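Local coordinates for Udp-n-acetylglucosamine pyrophosphorylase (Trypanosoma brucei, PDB 4BQH), which probably catalyses the formation of UDP-N-acetylglucosamine and diphosphate from UTP and N-acetylglucosamine 1-phosphate, at residues M150-I155 with F198-E203; R156-I161 with L285-D290; T460-T465 with L507-G512. One frame throughout, in Å; residues are numbered along the deposited sequence.

Interaction 1. Residues M150-I155 with F198-E203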
# COMPACT_ATOMS: atom_id res chain seq x y z
N MET A 150 5.45 -8.05 -10.71
CA MET A 150 6.34 -8.41 -9.60
C MET A 150 5.56 -8.59 -8.29
O MET A 150 5.87 -9.50 -7.52
CB MET A 150 7.51 -7.45 -9.46
CG MET A 150 8.58 -7.66 -10.54
SD MET A 150 9.97 -6.50 -10.48
CE MET A 150 9.11 -4.98 -10.86
N HIS A 151 4.54 -7.76 -8.06
CA HIS A 151 3.65 -7.98 -6.90
C HIS A 151 3.00 -9.33 -6.93
O HIS A 151 3.00 -10.03 -5.91
CB HIS A 151 2.59 -6.89 -6.77
CG HIS A 151 2.93 -5.82 -5.75
ND1 HIS A 151 3.97 -4.96 -5.94
CD2 HIS A 151 2.34 -5.46 -4.55
CE1 HIS A 151 4.04 -4.09 -4.88
NE2 HIS A 151 3.06 -4.40 -4.03
N CYS A 152 2.47 -9.73 -8.08
CA CYS A 152 1.77 -11.01 -8.20
C CYS A 152 2.71 -12.20 -8.05
O CYS A 152 2.34 -13.23 -7.48
CB CYS A 152 1.00 -11.09 -9.52
SG CYS A 152 -0.34 -9.87 -9.63
N GLU A 153 3.93 -12.06 -8.55
CA GLU A 153 4.91 -13.11 -8.40
C GLU A 153 5.35 -13.26 -6.96
O GLU A 153 5.60 -14.37 -6.50
CB GLU A 153 6.11 -12.85 -9.32
CG GLU A 153 5.77 -13.15 -10.76
CD GLU A 153 6.94 -12.97 -11.71
OE1 GLU A 153 8.05 -12.63 -11.27
OE2 GLU A 153 6.72 -13.17 -12.92
N LYS A 154 5.41 -12.15 -6.21
CA LYS A 154 5.71 -12.26 -4.78
C LYS A 154 4.60 -13.06 -4.07
O LYS A 154 4.89 -13.91 -3.24
CB LYS A 154 5.89 -10.88 -4.14
CG LYS A 154 7.19 -10.19 -4.57
CD LYS A 154 7.24 -8.72 -4.11
CE LYS A 154 8.61 -8.10 -4.39
NZ LYS A 154 8.62 -6.65 -3.99
N ILE A 155 3.35 -12.82 -4.45
CA ILE A 155 2.24 -13.56 -3.83
C ILE A 155 2.39 -15.04 -4.16
O ILE A 155 2.29 -15.89 -3.27
CB ILE A 155 0.88 -13.06 -4.33
CG1 ILE A 155 0.62 -11.67 -3.75
CG2 ILE A 155 -0.24 -14.05 -3.97
CD1 ILE A 155 -0.63 -11.01 -4.25
N PHE A 198 -1.05 -12.63 -14.31
CA PHE A 198 0.35 -12.83 -13.88
C PHE A 198 0.56 -14.13 -13.12
O PHE A 198 1.42 -14.23 -12.24
CB PHE A 198 0.87 -11.61 -13.10
CG PHE A 198 0.68 -10.30 -13.84
CD1 PHE A 198 1.49 -9.97 -14.93
CD2 PHE A 198 -0.35 -9.43 -13.49
CE1 PHE A 198 1.29 -8.78 -15.63
CE2 PHE A 198 -0.55 -8.23 -14.18
CZ PHE A 198 0.28 -7.91 -15.25
N GLY A 199 -0.20 -15.14 -13.52
CA GLY A 199 -0.07 -16.47 -12.93
C GLY A 199 -1.00 -16.75 -11.76
O GLY A 199 -1.07 -17.89 -11.28
N LEU A 200 -1.70 -15.72 -11.28
CA LEU A 200 -2.72 -15.89 -10.24
C LEU A 200 -4.02 -16.47 -10.80
O LEU A 200 -4.27 -16.39 -12.00
CB LEU A 200 -3.06 -14.54 -9.57
CG LEU A 200 -1.88 -13.85 -8.88
CD1 LEU A 200 -2.34 -12.49 -8.35
CD2 LEU A 200 -1.34 -14.68 -7.73
N GLU A 201 -4.85 -17.04 -9.94
CA GLU A 201 -6.21 -17.42 -10.36
C GLU A 201 -7.09 -16.19 -10.50
O GLU A 201 -7.09 -15.33 -9.63
CB GLU A 201 -6.84 -18.35 -9.33
CG GLU A 201 -6.08 -19.64 -9.07
CD GLU A 201 -6.61 -20.40 -7.84
OE1 GLU A 201 -7.29 -19.80 -6.97
OE2 GLU A 201 -6.33 -21.61 -7.73
N ARG A 202 -7.88 -16.12 -11.57
CA ARG A 202 -8.80 -15.01 -11.75
C ARG A 202 -9.69 -14.81 -10.52
O ARG A 202 -9.97 -13.68 -10.13
CB ARG A 202 -9.65 -15.22 -13.02
CG ARG A 202 -10.80 -14.24 -13.21
CD ARG A 202 -11.56 -14.46 -14.52
NE ARG A 202 -11.65 -15.88 -14.86
CZ ARG A 202 -11.02 -16.46 -15.89
NH1 ARG A 202 -10.25 -15.74 -16.71
NH2 ARG A 202 -11.16 -17.76 -16.10
N GLU A 203 -10.11 -15.92 -9.90
CA GLU A 203 -11.04 -15.87 -8.77
C GLU A 203 -10.43 -15.23 -7.51
O GLU A 203 -11.17 -14.80 -6.62
CB GLU A 203 -11.55 -17.27 -8.43
CG GLU A 203 -12.46 -17.90 -9.50
CD GLU A 203 -11.72 -18.41 -10.74
OE1 GLU A 203 -10.45 -18.50 -10.77
OE2 GLU A 203 -12.43 -18.75 -11.73
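The ring of F198 meets C152 obliquely: SG lies 5.0 Å from the centroid of the F198 ring, 64° off its normal, in a Cys sulfur-aromatic contact. Around the same ring, F192 packs edge-to-face and F191 meets it with the planes at about 55°; the F198 side chain also touches F148 and M149 of helix 147-166. The setting is the Rossmann-like core of a GT-A nucleotidyltransferase, where helix 147-166 packs against the central sheet and the loop 198-203 leads into strand 205-209, next to strand 175-180 in that sheet.

Across the contact the work is done by apolar atoms. C152 CB touches F198 CB at 3.6 Å, so the two side chains meet near their roots and the ring then leads away from residues 150-155, back toward F148 and M149. In C152, SG is anti to the carbonyl carbon (chi1 -65°), which carries it past F198 CB to the second hydrophobic partner, L200. This leucine spans one helical turn, CD1 against C152 and CD2 against I155 CG2, and the side chains of I155 and L200 cross at about a right angle. L176 of strand 175-180 touches C152, I155 and L200 alike, placing the cluster between helix and sheet. R156, the next residue of the helix, donates a hydrogen bond from NH1 to F198 O. The closest approach between the two segments is L200 CD1 to C152 SG, 3.5 Å.

Interaction 2. Residues R156-I161 with L285-D290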
# COMPACT_ATOMS: atom_id res chain seq x y z
N ARG A 156 2.62 -15.33 -5.43
CA ARG A 156 2.79 -16.75 -5.85
C ARG A 156 3.90 -17.45 -5.08
O ARG A 156 3.76 -18.62 -4.66
CB ARG A 156 3.03 -16.83 -7.36
CG ARG A 156 1.75 -16.60 -8.17
CD ARG A 156 2.03 -16.28 -9.62
NE ARG A 156 2.69 -17.42 -10.24
CZ ARG A 156 3.43 -17.35 -11.33
NH1 ARG A 156 3.59 -16.19 -11.98
NH2 ARG A 156 4.01 -18.45 -11.78
N ARG A 157 5.03 -16.77 -4.90
CA ARG A 157 6.13 -17.36 -4.15
C ARG A 157 5.81 -17.59 -2.66
O ARG A 157 6.10 -18.67 -2.12
CB ARG A 157 7.41 -16.53 -4.34
CG ARG A 157 8.63 -17.13 -3.69
CD ARG A 157 9.00 -18.49 -4.27
NE ARG A 157 10.15 -18.97 -3.51
CZ ARG A 157 10.37 -20.22 -3.15
NH1 ARG A 157 9.51 -21.18 -3.48
NH2 ARG A 157 11.46 -20.49 -2.46
N ARG A 158 5.20 -16.60 -2.02
CA ARG A 158 4.79 -16.74 -0.62
C ARG A 158 3.78 -17.92 -0.47
O ARG A 158 3.82 -18.68 0.51
CB ARG A 158 4.21 -15.42 -0.08
CG ARG A 158 5.24 -14.30 0.18
CD ARG A 158 6.21 -14.58 1.33
NE ARG A 158 7.06 -13.41 1.56
CZ ARG A 158 8.16 -13.38 2.31
NH1 ARG A 158 8.58 -14.48 2.91
NH2 ARG A 158 8.83 -12.24 2.48
N GLN A 159 2.87 -18.04 -1.42
CA GLN A 159 1.86 -19.13 -1.42
C GLN A 159 2.56 -20.48 -1.52
O GLN A 159 2.24 -21.43 -0.80
CB GLN A 159 0.88 -18.97 -2.59
CG GLN A 159 -0.19 -17.89 -2.36
CD GLN A 159 -1.08 -17.67 -3.58
OE1 GLN A 159 -2.08 -16.96 -3.50
NE2 GLN A 159 -0.72 -18.30 -4.70
N GLU A 160 3.53 -20.55 -2.43
CA GLU A 160 4.33 -21.78 -2.63
C GLU A 160 5.10 -22.17 -1.37
O GLU A 160 5.13 -23.37 -1.02
CB GLU A 160 5.25 -21.57 -3.84
CG GLU A 160 6.11 -22.76 -4.23
CD GLU A 160 7.09 -22.43 -5.34
OE1 GLU A 160 7.26 -21.23 -5.69
OE2 GLU A 160 7.68 -23.38 -5.89
N ILE A 161 5.72 -21.21 -0.69
CA ILE A 161 6.45 -21.52 0.56
C ILE A 161 5.48 -21.99 1.66
O ILE A 161 5.77 -22.99 2.34
CB ILE A 161 7.31 -20.32 1.06
CG1 ILE A 161 8.40 -19.96 0.03
CG2 ILE A 161 7.98 -20.67 2.39
CD1 ILE A 161 9.06 -18.61 0.30
N LEU A 285 10.22 -2.37 -3.42
CA LEU A 285 10.75 -3.29 -2.42
C LEU A 285 9.68 -3.90 -1.49
O LEU A 285 10.02 -4.48 -0.46
CB LEU A 285 11.82 -2.60 -1.58
CG LEU A 285 13.25 -2.46 -2.13
CD1 LEU A 285 13.36 -2.14 -3.61
CD2 LEU A 285 13.92 -1.40 -1.27
N ALA A 286 8.42 -3.81 -1.89
CA ALA A 286 7.31 -4.16 -1.00
C ALA A 286 7.41 -5.63 -0.58
O ALA A 286 7.60 -6.52 -1.42
CB ALA A 286 5.98 -3.90 -1.67
N ASN A 287 7.35 -5.86 0.74
CA ASN A 287 7.43 -7.20 1.26
C ASN A 287 5.99 -7.71 1.30
O ASN A 287 5.28 -7.61 2.31
CB ASN A 287 8.11 -7.20 2.61
CG ASN A 287 8.45 -8.59 3.09
OD1 ASN A 287 8.02 -9.58 2.50
ND2 ASN A 287 9.21 -8.67 4.16
N VAL A 288 5.56 -8.26 0.16
CA VAL A 288 4.16 -8.61 -0.09
C VAL A 288 3.80 -9.93 0.60
O VAL A 288 4.50 -10.93 0.44
CB VAL A 288 3.90 -8.72 -1.61
CG1 VAL A 288 2.48 -9.16 -1.90
CG2 VAL A 288 4.20 -7.39 -2.28
N ALA A 289 2.68 -9.93 1.34
CA ALA A 289 2.29 -11.07 2.19
C ALA A 289 3.42 -11.48 3.13
O ALA A 289 3.82 -12.64 3.20
CB ALA A 289 1.78 -12.24 1.34
N ASP A 290 3.97 -10.50 3.85
CA ASP A 290 5.12 -10.72 4.72
C ASP A 290 4.70 -11.59 5.91
O ASP A 290 3.93 -11.12 6.74
CB ASP A 290 5.60 -9.35 5.23
CG ASP A 290 6.73 -9.42 6.21
OD1 ASP A 290 7.18 -10.51 6.60
OD2 ASP A 290 7.21 -8.33 6.61
O HOH W 1 7.06 -11.10 -0.29
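R158 turns back at its second torsion (chi2 -68°), and this bend lays its aliphatic part along the backbone of V288 and A289 and carries the guanidinium on to N287. The amide of N287 is brought to the meeting point by a CG anti to its backbone nitrogen. R158 NH2 then donates to N287 OD1 at 2.8 Å; the bond is bent, with 140° at the hydrogen, yet it uses an oxygen lone pair in the carbonyl plane. The guanidinium and amide planes are inclined by only 23°, although the side chains cross at about a right angle.

N287 is the centre of an inverse gamma turn in the loop that follows strand 275-280, and D290 is the N-cap of helix 291-300, its OD1 accepting from V292 N. The arginine of helix 147-166 thus grips the connection between a core strand and the next helix. One water extends the grip, accepting from R158 NE at 3.0 Å and donating to V288 O at 2.7 Å, with a weak third bond to N287 OD1. R158 NH1 is hydrogen-bonded to Y106 OH. Nearer the helix, R158 CG rests 3.5 Å from V288 O, with A289 CB beside it.

Interaction 3. Residues T460-T465 with L507-G512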
# COMPACT_ATOMS: atom_id res chain seq x y z
N THR A 460 21.96 -8.92 -3.74
CA THR A 460 23.38 -9.16 -3.60
C THR A 460 23.71 -9.67 -2.22
O THR A 460 24.50 -10.59 -2.07
CB THR A 460 24.22 -7.90 -3.92
OG1 THR A 460 23.92 -7.46 -5.25
CG2 THR A 460 25.71 -8.18 -3.82
N ARG A 461 23.09 -9.08 -1.19
CA ARG A 461 23.28 -9.58 0.15
C ARG A 461 22.77 -11.02 0.26
O ARG A 461 23.41 -11.84 0.91
CB ARG A 461 22.58 -8.69 1.19
CG ARG A 461 23.32 -7.38 1.47
CD ARG A 461 22.66 -6.53 2.56
NE ARG A 461 21.29 -6.09 2.24
CZ ARG A 461 20.97 -4.95 1.63
NH1 ARG A 461 21.93 -4.12 1.23
NH2 ARG A 461 19.70 -4.63 1.41
N TRP A 462 21.62 -11.32 -0.36
CA TRP A 462 21.07 -12.67 -0.21
C TRP A 462 21.99 -13.69 -0.83
O TRP A 462 22.21 -14.77 -0.26
CB TRP A 462 19.74 -12.81 -0.90
CG TRP A 462 18.62 -12.02 -0.34
CD1 TRP A 462 18.55 -11.37 0.89
CD2 TRP A 462 17.31 -11.85 -0.94
NE1 TRP A 462 17.33 -10.76 1.04
CE2 TRP A 462 16.53 -11.03 -0.01
CE3 TRP A 462 16.72 -12.28 -2.13
CZ2 TRP A 462 15.23 -10.66 -0.28
CZ3 TRP A 462 15.41 -11.88 -2.40
CH2 TRP A 462 14.69 -11.08 -1.50
N LEU A 463 22.52 -13.35 -2.00
CA LEU A 463 23.38 -14.29 -2.72
C LEU A 463 24.71 -14.53 -1.99
O LEU A 463 25.15 -15.68 -1.89
CB LEU A 463 23.61 -13.80 -4.16
CG LEU A 463 24.47 -14.73 -5.02
CD1 LEU A 463 23.87 -16.13 -5.05
CD2 LEU A 463 24.59 -14.15 -6.43
N ILE A 464 25.31 -13.46 -1.47
CA ILE A 464 26.55 -13.57 -0.67
C ILE A 464 26.32 -14.46 0.55
O ILE A 464 27.11 -15.36 0.83
CB ILE A 464 27.15 -12.20 -0.28
CG1 ILE A 464 27.69 -11.53 -1.53
CG2 ILE A 464 28.30 -12.34 0.73
CD1 ILE A 464 28.05 -10.08 -1.34
N THR A 465 25.19 -14.26 1.23
CA THR A 465 24.81 -15.14 2.34
C THR A 465 24.66 -16.60 1.93
O THR A 465 25.14 -17.51 2.63
CB THR A 465 23.49 -14.65 3.00
OG1 THR A 465 23.71 -13.34 3.53
CG2 THR A 465 23.06 -15.60 4.12
N LEU A 507 9.96 -15.23 -8.22
CA LEU A 507 9.59 -16.65 -8.36
C LEU A 507 10.69 -17.58 -7.85
O LEU A 507 10.43 -18.75 -7.50
CB LEU A 507 9.19 -16.97 -9.82
CG LEU A 507 7.92 -16.27 -10.30
CD1 LEU A 507 7.60 -16.59 -11.76
CD2 LEU A 507 6.70 -16.54 -9.42
N VAL A 508 11.91 -17.06 -7.75
CA VAL A 508 13.00 -17.78 -7.08
C VAL A 508 13.06 -17.54 -5.58
O VAL A 508 13.13 -18.50 -4.79
CB VAL A 508 14.37 -17.47 -7.72
CG1 VAL A 508 15.49 -18.19 -6.99
CG2 VAL A 508 14.34 -17.89 -9.18
N SER A 509 13.04 -16.27 -5.18
CA SER A 509 13.27 -15.92 -3.78
C SER A 509 12.54 -14.65 -3.43
O SER A 509 12.60 -13.68 -4.18
CB SER A 509 14.75 -15.67 -3.54
OG SER A 509 15.08 -15.69 -2.18
N VAL A 510 11.87 -14.65 -2.26
CA VAL A 510 11.28 -13.41 -1.73
C VAL A 510 11.94 -12.98 -0.44
O VAL A 510 11.75 -11.83 -0.01
CB VAL A 510 9.75 -13.53 -1.47
CG1 VAL A 510 8.96 -13.46 -2.77
CG2 VAL A 510 9.43 -14.79 -0.65
N GLY A 511 12.73 -13.86 0.18
CA GLY A 511 13.43 -13.48 1.40
C GLY A 511 14.83 -14.01 1.54
O GLY A 511 15.36 -14.04 2.65
N GLY A 512 15.45 -14.43 0.44
CA GLY A 512 16.80 -14.99 0.52
C GLY A 512 16.87 -16.51 0.47
O GLY A 512 17.94 -17.08 0.32
O HOH W 2 20.32 -15.96 1.37
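Two CH-pi contacts place successive glycines on W462, over one face of its indole: G512 CA stands 3.7 Å from the centroid of the five-membered ring of W462, 22° off its normal, and G511 CA is 4.2 Å from the centroid of the six-membered ring. Between them G512 N sits 3.4 Å above the plane of the W462 ring. G512 adopts backbone angles suited to glycine (phi 102°) and lays its bare backbone flat on the indole.

Van der Waals contacts complete the embrace. The far end of the six-membered ring reaches the loop backbone, W462 CH2 lying 3.4 Å from V510 O, and S509 OG approaches W462 CE3 at 3.8 Å.

Hydrogen bonds hold the loop in shape. S509 OG accepts from G512 N at 2.9 Å, an ST motif that fixes the turn facing the indole, and the hydroxyl in turn donates to E513 O, its chief polar partner. A single water ties the two backbones together, donating to W462 O and to G512 O, each at 2.8 Å.

W462 also meets H459 one turn earlier on helix 448-471, and touches I504 of strand 501-504 and L515. V510 of the loop packs on R157 and R158 of helix 147-166, so 507-512 bridges that helix and helix 448-471.

In the fold
Interactions 1 and 2 are buried and share helix 147-166, each anchoring a different loop of the GT-A core to it; interaction 3 lies at the surface, further from the chain's centre. Chemistry follows place. Against the sheet, interaction 1 is sulfur and hydrocarbon; interaction 2 buries an arginine whose polar atoms are met by an amide, a water and a tyrosine hydroxyl; interaction 3 sets an indole on bare glycine backbone. The three adjoin one another: K154 NZ to A286 O links interactions 1 and 2, E153 packs on L507 between interactions 1 and 3, and R157 CD meets L507 O between interactions 2 and 3. Helix 147-166 therefore joins the core to the 507-512 loop.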